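Glutamate racemase (Escherichia coli, PDB 2JFN) is an alpha/beta protein of the Asp/Glu/hydantoin racemase family that holds glutamic acid and uridine-5'-diphosphate-N-acetylmuramoyl-L-alanine in separate pockets. Local coordinates at residues Pro197-Leu202 with Arg223-Gly228; Val130-Thr135 with Ile157-Ser162; Ala117-Ala122 with Ala149-Glu154; Val112-Ala117 with Ala229-Arg234. One frame throughout, in Å; residues are numbered along the deposited sequence.

How the contacts relate
Following the chain, contact 4 opens first, in the loop Val112-Ala117 that leaves the mixed sheet. Ala117 ends that loop and begins Ala117-Ala122, where contact 3 opens at the start of a helix. Contact 2 opens next, on strand Val130-Thr135, and contact 3 closes at Ala149-Glu154 before contact 2 closes at Ile157-Ser162, making these two loops cross. Contact 1 follows in series, from Pro197-Leu202 to Arg223-Gly228. All three are nested within contact 4, whose loop closes at Ala229-Arg234. Contacts 1 and 2 build the four-stranded parallel sheet, contact 3 joins helix ends beside it, and contact 4 bridges to the mixed sheet.

Contact 1: Pro197-Leu202 with Arg223-Gly228; sequences PDTVVL and RLVDSG. With UMA (uridine-5'-diphosphate-N-acetylmuramoyl-L-alanine), chain C.
Thr199 meets Val225, two residues beyond its bridge partner Arg223 and on the same face of the parallel pair, CG2 of Thr199 lying 3.7 Å from CG2 of Val225, with the side chains set obliquely to each other. Thr199 can offer its methyl because CG2 lies anti to the backbone N, while its hydroxyl turns back to the preceding residue: OG1 bonds Asp198 OD1 from above the carboxylate plane, and Asp198 OD1 is also bonded to Thr125. On the reverse side, Leu224 brings CD2 to 4.0 Å from CB of Val200, and Leu202 sets its CB against CB of Asp226. Beta-branched Thr199, Val200 and Val225 suit extended strands, and the leucines add apolar bulk. Four parallel-ladder bonds, among them Val200 N to Arg223 O (2.8 Å, 170° at the hydrogen), join the backbones. Beyond the strand, Asp226 OD1 caps Gly228 N at 2.9 Å at the start of a helix. A water gives a hydrogen to Leu202 O and bonds Ser227 OG, whose side chain borders the bound UMA. Helix 118-124 packs on the face of Thr199, Val201 and Val225, helix 211-217 on that of Leu202 and Leu224, and strand 129-134 flanks 199-202.

Contact 2: Val130-Thr135 with Ile157-Ser162; sequences VGLLAT and IEMLGS
From Val130 beside Ile157 to Ala134 beside Gly161, two strands run parallel, their axes 4.5 Å apart at the closest and inclined by 18°, and five backbone hydrogen bonds join them in the alternating parallel pattern, from Glu158 N to Val130 O (2.8 Å) as far as Ser162 N to Ala134 O (2.7 Å). In the pairs Val130-Ile157, Leu132-Met159 and Leu133-Leu160 the side chains lie next to each other and point the same way. Ile157 places CG1 beside its backbone N (chi1 -59°) and bends again at chi2, which carries the terminal CD1 over to Val130, 3.6 Å from its CB. Farther along the same face, Leu132 offers CD2 to the flank of Met159, 4.0 Å from CG; the flexible thioether then leads away from the strand pair toward helix 142-150, where Met159 and Ile157 both rest on Ile148. The other face begins with Gly131 next to Glu158 and continues with Leu133 and Leu160. Here one methyl, Leu133 CD2, nestles against the branched end of Leu160 and reaches CB at 3.8 Å; Trp190 touches both leucines. Gly161 suits its place because a CB there would press on Thr135 O; its CA makes a CA-H...O contact of 3.0 Å to Ala134 O. Ser162 then takes the N-cap position with its hydroxyl bonded to Met165 N, as suits a small polar residue. The side chain of Thr135 lies about 4 Å from bound glutamic acid. Strand 129-134, helix 142-150 and strand 156-161 form a beta-alpha-beta unit, the building block of parallel alpha/beta sheets, with 156-161 outermost.

Contact 3: Ala117-Ala122 with Ala149-Glu154; sequences AIKPAA and ARFANE. With UMA (uridine-5'-diphosphate-N-acetylmuramoyl-L-alanine), chain C.
Lys119 lies across the ring of Phe151 in a CH-pi contact at the first turn of helix 118-124, on the UMA pocket of this alpha/beta domain. The CD methylene of Lys119 sits over one ring face, 3.8 Å from the centroid of the Phe151 ring and 29° off its normal. The lysine suits the place twice over: its long aliphatic stem covers the aromatic surface, and the ammonium group at its end gives a hydrogen bond from NZ to UMA O2B, 2.8 Å away. With CG anti to the backbone N (chi1 -175°) and the chain extended beyond, the stem crosses the ring obliquely on its way to the diphosphate, whose negative charge probably strengthens the bond. CG of Arg150 also stands over the ring, near the rim. Phe151 itself is set where helix 142-150 ends, and its ring also borders O6' of UMA obliquely. Farther out, the small Ala122 and Ala152 allow a close approach: Ile118 lays its CG2 on Ala152 CB at 3.6 Å, and also touches Leu147 and Ile148 of helix 142-150. One turn on from Ile118, Ala122 points its methyl at the loop, with CB 3.3 Å from Phe151 O, while the carboxylate of Glu154 folds back over it. A water adds a bridge, donating to Lys119 O at 2.9 Å and only weakly to Phe151 O.

Contact 4: Val112-Ala117 with Ala229-Arg234; sequences VGVVPA and AAIARR. With UMA (uridine-5'-diphosphate-N-acetylmuramoyl-L-alanine), chain C.
Ile231, on helix 228-241 of this alpha/beta fold, packs its branch methyl against Val112, which ends the short strand 111-112, and its tip against Val114 in the loop after it; between helix and loop lies the uracil of UMA. The packed part is apolar. Ile231 CD1 is 3.9 Å from Val114 CG1, the two side chains crossing at about a right angle, and CG2 meets Val112 CG1 obliquely at 4.0 Å. Ile231, with CG1 beside its backbone N and a second bend at chi2 (-62°), also sends CD1 under a face of the uracil, 3.2 Å from UMA N3. Beta-branched residues suit this wall, while the loop backbone reads the polar edge of the uracil: UMA N3 donates to Gly113 O at 2.9 Å and Val115 N donates to UMA O2. The ribose O2' donates separately to Val115 O. The arginines of the helix form the looser side. Exposed Arg233 turns the edge of its guanidinium to the diphosphate, with a weak bond of 3.3 Å from NH2 to UMA O2A, near its plane. Arg234 touches Val112 only through its stem, and from there its chain bends at chi2 so that one face of its guanidinium lies against the UMA methyl C20, 3.4 Å from Arg234 NE.

Contact 1: Pro197-Leu202 with Arg223-Gly228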
# COMPACT_ATOMS: atom_id res chain seq x y z
N PRO A 197 7.81 12.92 17.27
CA PRO A 197 6.37 12.89 16.97
C PRO A 197 5.67 11.90 17.89
O PRO A 197 6.22 10.84 18.17
CB PRO A 197 6.33 12.41 15.51
CG PRO A 197 7.67 12.78 14.97
CD PRO A 197 8.60 12.48 16.11
N ASP A 198 4.48 12.24 18.37
CA ASP A 198 3.77 11.29 19.21
C ASP A 198 2.82 10.48 18.32
O ASP A 198 2.21 9.50 18.75
CB ASP A 198 3.02 12.02 20.34
CG ASP A 198 1.79 12.78 19.87
OD1 ASP A 198 1.68 13.09 18.66
OD2 ASP A 198 0.93 13.09 20.73
N THR A 199 2.74 10.89 17.06
CA THR A 199 1.89 10.22 16.07
C THR A 199 2.68 10.06 14.77
O THR A 199 3.19 11.03 14.23
CB THR A 199 0.62 11.05 15.81
OG1 THR A 199 -0.00 11.37 17.06
CG2 THR A 199 -0.37 10.28 14.95
N VAL A 200 2.78 8.83 14.27
CA VAL A 200 3.53 8.58 13.03
C VAL A 200 2.64 7.98 11.96
O VAL A 200 2.05 6.92 12.15
CB VAL A 200 4.73 7.62 13.27
CG1 VAL A 200 5.43 7.32 11.95
CG2 VAL A 200 5.72 8.25 14.25
N VAL A 201 2.56 8.67 10.82
CA VAL A 201 1.75 8.21 9.69
C VAL A 201 2.58 7.29 8.81
O VAL A 201 3.68 7.64 8.39
CB VAL A 201 1.29 9.40 8.82
CG1 VAL A 201 0.55 8.90 7.58
CG2 VAL A 201 0.40 10.33 9.63
N LEU A 202 2.07 6.10 8.54
CA LEU A 202 2.77 5.18 7.66
C LEU A 202 2.21 5.50 6.28
O LEU A 202 1.12 5.05 5.92
CB LEU A 202 2.49 3.73 8.06
CG LEU A 202 2.89 3.45 9.52
CD1 LEU A 202 2.69 1.98 9.86
CD2 LEU A 202 4.35 3.85 9.72
N ARG A 223 2.16 6.61 18.45
CA ARG A 223 1.00 5.97 17.86
C ARG A 223 1.14 5.89 16.34
O ARG A 223 1.36 6.90 15.68
CB ARG A 223 -0.26 6.74 18.22
CG ARG A 223 -1.54 6.15 17.67
CD ARG A 223 -2.73 6.89 18.25
NE ARG A 223 -4.01 6.36 17.81
CZ ARG A 223 -5.18 6.75 18.32
NH1 ARG A 223 -5.20 7.66 19.28
NH2 ARG A 223 -6.31 6.24 17.86
N LEU A 224 1.00 4.68 15.80
CA LEU A 224 1.11 4.49 14.35
C LEU A 224 -0.26 4.63 13.71
O LEU A 224 -1.26 4.10 14.21
CB LEU A 224 1.67 3.10 14.03
CG LEU A 224 3.05 2.77 14.63
CD1 LEU A 224 3.45 1.36 14.20
CD2 LEU A 224 4.07 3.78 14.16
N VAL A 225 -0.31 5.35 12.60
CA VAL A 225 -1.55 5.56 11.88
C VAL A 225 -1.38 5.22 10.40
O VAL A 225 -0.42 5.65 9.76
CB VAL A 225 -2.01 7.04 11.98
CG1 VAL A 225 -3.30 7.23 11.20
CG2 VAL A 225 -2.19 7.44 13.44
N ASP A 226 -2.30 4.43 9.85
CA ASP A 226 -2.23 4.12 8.43
C ASP A 226 -3.63 4.18 7.83
O ASP A 226 -4.60 4.49 8.52
CB ASP A 226 -1.54 2.77 8.16
CG ASP A 226 -2.27 1.59 8.76
OD1 ASP A 226 -3.47 1.41 8.47
OD2 ASP A 226 -1.63 0.82 9.51
N SER A 227 -3.72 3.87 6.54
CA SER A 227 -4.98 3.94 5.80
C SER A 227 -5.78 2.65 5.67
O SER A 227 -6.90 2.67 5.14
CB SER A 227 -4.68 4.48 4.40
OG SER A 227 -4.07 5.76 4.48
N GLY A 228 -5.21 1.55 6.15
CA GLY A 228 -5.84 0.24 6.04
C GLY A 228 -7.33 0.07 6.33
O GLY A 228 -8.10 -0.30 5.43
N1 UMA C . -7.99 6.85 2.85
C2 UMA C . -7.40 6.66 1.50
N3 UMA C . -8.29 6.28 0.51
C4 UMA C . -9.67 6.07 0.68
C5 UMA C . -10.21 6.28 2.09
C6 UMA C . -9.36 6.64 3.07
O2 UMA C . -6.21 6.82 1.25
O4 UMA C . -10.35 5.73 -0.28
C1B UMA C . -7.03 7.26 3.93
C2B UMA C . -6.81 8.76 3.92
O2' UMA C . -5.41 9.16 4.17
C3B UMA C . -7.73 9.38 4.92
C4B UMA C . -7.73 8.26 5.94
O4B UMA C . -7.53 7.04 5.23
O3B UMA C . -7.06 10.60 5.30
C5B UMA C . -8.98 8.11 6.71
O5B UMA C . -10.07 8.13 5.85
PA UMA C . -11.58 8.19 6.34
O1A UMA C . -12.35 7.73 5.18
O2A UMA C . -11.71 7.41 7.53
O3A UMA C . -11.81 9.78 6.56
PB UMA C . -10.96 11.08 6.21
O1B UMA C . -9.69 11.10 6.90
O2B UMA C . -11.85 12.23 6.34
O1' UMA C . -10.78 10.86 4.59
C1' UMA C . -11.44 11.58 3.55
C2' UMA C . -11.82 10.69 2.40
N2' UMA C . -12.77 9.63 2.81
C7' UMA C . -14.04 9.61 2.38
O7' UMA C . -14.45 10.36 1.50
C8' UMA C . -15.00 8.62 3.00
C3' UMA C . -10.54 10.09 1.81
O3' UMA C . -10.84 9.28 0.62
C4' UMA C . -9.53 11.20 1.42
O4' UMA C . -8.34 10.64 0.91
C5' UMA C . -9.23 12.08 2.63
O5' UMA C . -10.51 12.62 3.15
C6' UMA C . -8.36 13.29 2.31
O6' UMA C . -8.94 14.04 1.26
C18 UMA C . -11.63 9.64 -0.54
C19 UMA C . -10.82 10.11 -1.70
O18 UMA C . -11.26 10.92 -2.49
C20 UMA C . -12.62 8.49 -0.82
N4 UMA C . -9.58 9.58 -1.78
C21 UMA C . -8.64 9.76 -2.90
C22 UMA C . -9.24 9.48 -4.31
O19 UMA C . -10.15 8.63 -4.39
O20 UMA C . -8.80 10.12 -5.30
C23 UMA C . -7.42 8.87 -2.68
O HOH W 1 -1.29 6.32 5.75

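Contact 2: Val130-Thr135 with Ile157-Ser162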
# COMPACT_ATOMS: atom_id res chain seq x y z
N VAL A 130 3.62 15.57 14.26
CA VAL A 130 3.21 14.41 13.48
C VAL A 130 4.30 14.00 12.50
O VAL A 130 4.79 14.82 11.72
CB VAL A 130 1.91 14.70 12.71
CG1 VAL A 130 1.55 13.52 11.82
CG2 VAL A 130 0.79 14.97 13.70
N GLY A 131 4.68 12.73 12.55
CA GLY A 131 5.70 12.24 11.64
C GLY A 131 5.10 11.54 10.44
O GLY A 131 4.01 10.96 10.52
N LEU A 132 5.79 11.61 9.31
CA LEU A 132 5.34 10.95 8.10
C LEU A 132 6.46 10.08 7.59
O LEU A 132 7.52 10.58 7.20
CB LEU A 132 4.95 11.97 7.02
CG LEU A 132 4.60 11.41 5.63
CD1 LEU A 132 3.39 10.48 5.72
CD2 LEU A 132 4.30 12.57 4.68
N LEU A 133 6.25 8.77 7.63
CA LEU A 133 7.24 7.81 7.13
C LEU A 133 6.72 7.37 5.77
O LEU A 133 5.61 6.85 5.67
CB LEU A 133 7.34 6.59 8.03
CG LEU A 133 8.15 6.67 9.32
CD1 LEU A 133 8.14 5.30 9.98
CD2 LEU A 133 9.59 7.10 9.01
N ALA A 134 7.52 7.60 4.74
CA ALA A 134 7.13 7.22 3.39
C ALA A 134 8.38 6.81 2.65
O ALA A 134 9.48 6.89 3.19
CB ALA A 134 6.46 8.39 2.69
N THR A 135 8.23 6.36 1.41
CA THR A 135 9.40 5.98 0.66
C THR A 135 10.03 7.27 0.12
O THR A 135 9.39 8.32 0.10
CB THR A 135 9.06 5.01 -0.49
OG1 THR A 135 10.29 4.53 -1.06
CG2 THR A 135 8.21 5.69 -1.55
N ILE A 157 4.78 18.92 10.72
CA ILE A 157 5.03 17.62 10.11
C ILE A 157 6.51 17.32 9.92
O ILE A 157 7.25 18.10 9.32
CB ILE A 157 4.34 17.53 8.73
CG1 ILE A 157 2.83 17.74 8.89
CG2 ILE A 157 4.64 16.19 8.07
CD1 ILE A 157 2.16 16.74 9.81
N GLU A 158 6.93 16.18 10.44
CA GLU A 158 8.31 15.73 10.32
C GLU A 158 8.31 14.62 9.28
O GLU A 158 7.83 13.52 9.54
CB GLU A 158 8.82 15.17 11.65
CG GLU A 158 8.91 16.18 12.78
CD GLU A 158 9.84 17.33 12.46
OE1 GLU A 158 10.96 17.06 11.96
OE2 GLU A 158 9.46 18.49 12.70
N MET A 159 8.84 14.91 8.09
CA MET A 159 8.89 13.92 7.02
C MET A 159 10.17 13.11 7.04
O MET A 159 11.24 13.62 7.34
CB MET A 159 8.78 14.58 5.65
CG MET A 159 7.38 15.01 5.24
SD MET A 159 7.32 15.20 3.44
CE MET A 159 8.49 16.55 3.20
N LEU A 160 10.04 11.83 6.71
CA LEU A 160 11.19 10.94 6.65
C LEU A 160 10.92 9.91 5.55
O LEU A 160 10.08 9.03 5.70
CB LEU A 160 11.38 10.26 8.01
CG LEU A 160 12.76 9.67 8.31
CD1 LEU A 160 12.84 9.30 9.79
CD2 LEU A 160 13.00 8.45 7.44
N GLY A 161 11.63 10.06 4.43
CA GLY A 161 11.47 9.14 3.32
C GLY A 161 12.56 8.09 3.33
O GLY A 161 13.74 8.41 3.43
N SER A 162 12.17 6.82 3.22
CA SER A 162 13.16 5.75 3.25
C SER A 162 12.87 4.60 2.30
O SER A 162 11.95 3.81 2.52
CB SER A 162 13.29 5.18 4.67
OG SER A 162 14.15 4.05 4.67

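Contact 3: Ala117-Ala122 with Ala149-Glu154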
# COMPACT_ATOMS: atom_id res chain seq x y z
N ALA A 117 -2.29 8.96 5.66
CA ALA A 117 -3.34 9.32 6.62
C ALA A 117 -3.01 10.54 7.48
O ALA A 117 -3.16 10.51 8.71
CB ALA A 117 -3.64 8.12 7.52
N ILE A 118 -2.58 11.62 6.84
CA ILE A 118 -2.23 12.83 7.56
C ILE A 118 -3.43 13.46 8.25
O ILE A 118 -3.32 13.91 9.39
CB ILE A 118 -1.61 13.86 6.60
CG1 ILE A 118 -0.26 13.34 6.11
CG2 ILE A 118 -1.45 15.22 7.30
CD1 ILE A 118 0.38 14.19 5.04
N LYS A 119 -4.57 13.47 7.57
CA LYS A 119 -5.78 14.07 8.13
C LYS A 119 -6.17 13.51 9.51
O LYS A 119 -6.29 14.27 10.47
CB LYS A 119 -6.95 13.91 7.15
CG LYS A 119 -8.22 14.62 7.60
CD LYS A 119 -9.31 14.57 6.55
CE LYS A 119 -10.57 15.25 7.06
NZ LYS A 119 -11.72 14.99 6.16
N PRO A 120 -6.37 12.19 9.64
CA PRO A 120 -6.72 11.70 10.98
C PRO A 120 -5.59 11.85 12.00
O PRO A 120 -5.85 12.07 13.18
CB PRO A 120 -7.11 10.24 10.73
CG PRO A 120 -6.33 9.87 9.51
CD PRO A 120 -6.48 11.11 8.64
N ALA A 121 -4.35 11.74 11.54
CA ALA A 121 -3.21 11.86 12.44
C ALA A 121 -3.17 13.25 13.07
O ALA A 121 -2.80 13.39 14.24
CB ALA A 121 -1.92 11.60 11.68
N ALA A 122 -3.56 14.26 12.29
CA ALA A 122 -3.57 15.64 12.78
C ALA A 122 -4.59 15.84 13.89
O ALA A 122 -4.40 16.68 14.76
CB ALA A 122 -3.86 16.60 11.62
N ALA A 149 -0.33 20.56 4.05
CA ALA A 149 -0.79 21.90 4.35
C ALA A 149 -2.31 21.97 4.44
O ALA A 149 -2.86 22.80 5.16
CB ALA A 149 -0.27 22.87 3.29
N ARG A 150 -2.98 21.09 3.71
CA ARG A 150 -4.44 21.08 3.69
C ARG A 150 -5.11 20.57 4.97
O ARG A 150 -6.05 21.20 5.46
CB ARG A 150 -4.94 20.26 2.49
CG ARG A 150 -6.45 20.26 2.33
CD ARG A 150 -6.92 19.56 1.05
NE ARG A 150 -6.52 20.26 -0.17
CZ ARG A 150 -5.32 20.17 -0.74
NH1 ARG A 150 -4.38 19.41 -0.21
NH2 ARG A 150 -5.07 20.85 -1.85
N PHE A 151 -4.65 19.45 5.51
CA PHE A 151 -5.26 18.90 6.72
C PHE A 151 -4.35 18.87 7.95
O PHE A 151 -4.71 18.28 8.97
CB PHE A 151 -5.79 17.48 6.46
CG PHE A 151 -6.86 17.42 5.41
CD1 PHE A 151 -6.53 17.11 4.09
CD2 PHE A 151 -8.19 17.68 5.73
CE1 PHE A 151 -7.52 17.06 3.11
CE2 PHE A 151 -9.18 17.63 4.75
CZ PHE A 151 -8.85 17.32 3.44
N ALA A 152 -3.19 19.51 7.86
CA ALA A 152 -2.27 19.54 8.99
C ALA A 152 -1.67 20.93 9.18
O ALA A 152 -0.46 21.08 9.38
CB ALA A 152 -1.16 18.52 8.78
N ASN A 153 -2.52 21.95 9.12
CA ASN A 153 -2.09 23.34 9.27
C ASN A 153 -1.86 23.69 10.74
O ASN A 153 -1.12 24.62 11.05
CB ASN A 153 -3.14 24.27 8.67
CG ASN A 153 -2.66 25.71 8.57
OD1 ASN A 153 -3.41 26.60 8.17
ND2 ASN A 153 -1.40 25.95 8.93
N GLU A 154 -2.49 22.94 11.64
CA GLU A 154 -2.36 23.20 13.07
C GLU A 154 -1.27 22.39 13.77
O GLU A 154 -1.13 22.47 14.99
CB GLU A 154 -3.71 22.97 13.75
CG GLU A 154 -4.56 21.85 13.14
CD GLU A 154 -3.87 20.50 13.15
OE1 GLU A 154 -3.49 20.03 14.25
OE2 GLU A 154 -3.71 19.90 12.07
N1 UMA C . -7.99 6.85 2.85
C2 UMA C . -7.40 6.66 1.50
N3 UMA C . -8.29 6.28 0.51
C4 UMA C . -9.67 6.07 0.68
C5 UMA C . -10.21 6.28 2.09
C6 UMA C . -9.36 6.64 3.07
O2 UMA C . -6.21 6.82 1.25
O4 UMA C . -10.35 5.73 -0.28
C1B UMA C . -7.03 7.26 3.93
C2B UMA C . -6.81 8.76 3.92
O2' UMA C . -5.41 9.16 4.17
C3B UMA C . -7.73 9.38 4.92
C4B UMA C . -7.73 8.26 5.94
O4B UMA C . -7.53 7.04 5.23
O3B UMA C . -7.06 10.60 5.30
C5B UMA C . -8.98 8.11 6.71
O5B UMA C . -10.07 8.13 5.85
PA UMA C . -11.58 8.19 6.34
O1A UMA C . -12.35 7.73 5.18
O2A UMA C . -11.71 7.41 7.53
O3A UMA C . -11.81 9.78 6.56
PB UMA C . -10.96 11.08 6.21
O1B UMA C . -9.69 11.10 6.90
O2B UMA C . -11.85 12.23 6.34
O1' UMA C . -10.78 10.86 4.59
C1' UMA C . -11.44 11.58 3.55
C2' UMA C . -11.82 10.69 2.40
N2' UMA C . -12.77 9.63 2.81
C7' UMA C . -14.04 9.61 2.38
O7' UMA C . -14.45 10.36 1.50
C8' UMA C . -15.00 8.62 3.00
C3' UMA C . -10.54 10.09 1.81
O3' UMA C . -10.84 9.28 0.62
C4' UMA C . -9.53 11.20 1.42
O4' UMA C . -8.34 10.64 0.91
C5' UMA C . -9.23 12.08 2.63
O5' UMA C . -10.51 12.62 3.15
C6' UMA C . -8.36 13.29 2.31
O6' UMA C . -8.94 14.04 1.26
C18 UMA C . -11.63 9.64 -0.54
C19 UMA C . -10.82 10.11 -1.70
O18 UMA C . -11.26 10.92 -2.49
C20 UMA C . -12.62 8.49 -0.82
N4 UMA C . -9.58 9.58 -1.78
C21 UMA C . -8.64 9.76 -2.90
C22 UMA C . -9.24 9.48 -4.31
O19 UMA C . -10.15 8.63 -4.39
O20 UMA C . -8.80 10.12 -5.30
C23 UMA C . -7.42 8.87 -2.68
O HOH W 2 -7.53 16.84 10.37

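Contact 4: Val112-Ala117 with Ala229-Arg234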
# COMPACT_ATOMS: atom_id res chain seq x y z
N VAL A 112 -10.16 2.48 -5.92
CA VAL A 112 -9.80 3.08 -4.64
C VAL A 112 -8.33 3.43 -4.64
O VAL A 112 -7.49 2.64 -5.10
CB VAL A 112 -10.11 2.11 -3.47
CG1 VAL A 112 -9.65 2.71 -2.15
CG2 VAL A 112 -11.59 1.83 -3.42
N GLY A 113 -8.01 4.61 -4.14
CA GLY A 113 -6.63 5.05 -4.08
C GLY A 113 -6.19 5.18 -2.63
O GLY A 113 -6.99 5.00 -1.71
N VAL A 114 -4.92 5.51 -2.44
CA VAL A 114 -4.37 5.67 -1.10
C VAL A 114 -3.49 6.90 -0.98
O VAL A 114 -2.64 7.18 -1.84
CB VAL A 114 -3.50 4.47 -0.69
CG1 VAL A 114 -4.31 3.19 -0.74
CG2 VAL A 114 -2.29 4.39 -1.59
N VAL A 115 -3.70 7.66 0.09
CA VAL A 115 -2.90 8.83 0.37
C VAL A 115 -2.53 8.72 1.84
O VAL A 115 -3.29 8.14 2.63
CB VAL A 115 -3.69 10.14 0.13
CG1 VAL A 115 -3.96 10.33 -1.36
CG2 VAL A 115 -5.00 10.11 0.89
N PRO A 116 -1.36 9.23 2.24
CA PRO A 116 -0.94 9.15 3.64
C PRO A 116 -2.04 9.68 4.56
O PRO A 116 -2.65 10.72 4.28
CB PRO A 116 0.32 10.02 3.67
CG PRO A 116 0.91 9.76 2.29
CD PRO A 116 -0.32 9.85 1.40
N ALA A 117 -2.29 8.96 5.66
CA ALA A 117 -3.34 9.32 6.62
C ALA A 117 -3.01 10.54 7.48
O ALA A 117 -3.16 10.51 8.71
CB ALA A 117 -3.64 8.12 7.52
N ALA A 229 -7.72 0.30 7.58
CA ALA A 229 -9.12 0.16 7.98
C ALA A 229 -10.03 1.11 7.20
O ALA A 229 -11.14 0.75 6.85
CB ALA A 229 -9.26 0.41 9.48
N ALA A 230 -9.55 2.32 6.93
CA ALA A 230 -10.35 3.30 6.19
C ALA A 230 -10.56 2.86 4.74
O ALA A 230 -11.61 3.15 4.14
CB ALA A 230 -9.69 4.66 6.23
N ILE A 231 -9.56 2.18 4.18
CA ILE A 231 -9.64 1.70 2.80
C ILE A 231 -10.68 0.59 2.77
O ILE A 231 -11.47 0.48 1.83
CB ILE A 231 -8.30 1.10 2.32
CG1 ILE A 231 -7.22 2.18 2.35
CG2 ILE A 231 -8.45 0.51 0.91
CD1 ILE A 231 -7.51 3.33 1.44
N ALA A 232 -10.64 -0.25 3.79
CA ALA A 232 -11.57 -1.36 3.91
C ALA A 232 -13.00 -0.78 3.92
O ALA A 232 -13.85 -1.22 3.14
CB ALA A 232 -11.30 -2.13 5.19
N ARG A 233 -13.24 0.20 4.78
CA ARG A 233 -14.56 0.82 4.87
C ARG A 233 -14.97 1.44 3.53
O ARG A 233 -16.12 1.31 3.10
CB ARG A 233 -14.59 1.89 5.97
CG ARG A 233 -14.51 1.33 7.39
CD ARG A 233 -14.84 2.42 8.41
NE ARG A 233 -13.85 3.49 8.43
CZ ARG A 233 -12.70 3.44 9.09
NH1 ARG A 233 -12.40 2.37 9.81
NH2 ARG A 233 -11.85 4.45 9.03
N ARG A 234 -14.04 2.12 2.86
CA ARG A 234 -14.34 2.73 1.57
C ARG A 234 -14.68 1.65 0.53
O ARG A 234 -15.55 1.84 -0.33
CB ARG A 234 -13.16 3.56 1.08
CG ARG A 234 -13.36 4.19 -0.29
CD ARG A 234 -14.58 5.11 -0.33
NE ARG A 234 -14.63 5.86 -1.59
CZ ARG A 234 -15.61 6.70 -1.92
NH1 ARG A 234 -16.63 6.90 -1.10
NH2 ARG A 234 -15.56 7.34 -3.08
N1 UMA C . -7.99 6.85 2.85
C2 UMA C . -7.40 6.66 1.50
N3 UMA C . -8.29 6.28 0.51
C4 UMA C . -9.67 6.07 0.68
C5 UMA C . -10.21 6.28 2.09
C6 UMA C . -9.36 6.64 3.07
O2 UMA C . -6.21 6.82 1.25
O4 UMA C . -10.35 5.73 -0.28
C1B UMA C . -7.03 7.26 3.93
C2B UMA C . -6.81 8.76 3.92
O2' UMA C . -5.41 9.16 4.17
C3B UMA C . -7.73 9.38 4.92
C4B UMA C . -7.73 8.26 5.94
O4B UMA C . -7.53 7.04 5.23
O3B UMA C . -7.06 10.60 5.30
C5B UMA C . -8.98 8.11 6.71
O5B UMA C . -10.07 8.13 5.85
PA UMA C . -11.58 8.19 6.34
O1A UMA C . -12.35 7.73 5.18
O2A UMA C . -11.71 7.41 7.53
O3A UMA C . -11.81 9.78 6.56
PB UMA C . -10.96 11.08 6.21
O1B UMA C . -9.69 11.10 6.90
O2B UMA C . -11.85 12.23 6.34
O1' UMA C . -10.78 10.86 4.59
C1' UMA C . -11.44 11.58 3.55
C2' UMA C . -11.82 10.69 2.40
N2' UMA C . -12.77 9.63 2.81
C7' UMA C . -14.04 9.61 2.38
O7' UMA C . -14.45 10.36 1.50
C8' UMA C . -15.00 8.62 3.00
C3' UMA C . -10.54 10.09 1.81
O3' UMA C . -10.84 9.28 0.62
C4' UMA C . -9.53 11.20 1.42
O4' UMA C . -8.34 10.64 0.91
C5' UMA C . -9.23 12.08 2.63
O5' UMA C . -10.51 12.62 3.15
C6' UMA C . -8.36 13.29 2.31
O6' UMA C . -8.94 14.04 1.26
C18 UMA C . -11.63 9.64 -0.54
C19 UMA C . -10.82 10.11 -1.70
O18 UMA C . -11.26 10.92 -2.49
C20 UMA C . -12.62 8.49 -0.82
N4 UMA C . -9.58 9.58 -1.78
C21 UMA C . -8.64 9.76 -2.90
C22 UMA C . -9.24 9.48 -4.31
O19 UMA C . -10.15 8.63 -4.39
O20 UMA C . -8.80 10.12 -5.30
C23 UMA C . -7.42 8.87 -2.68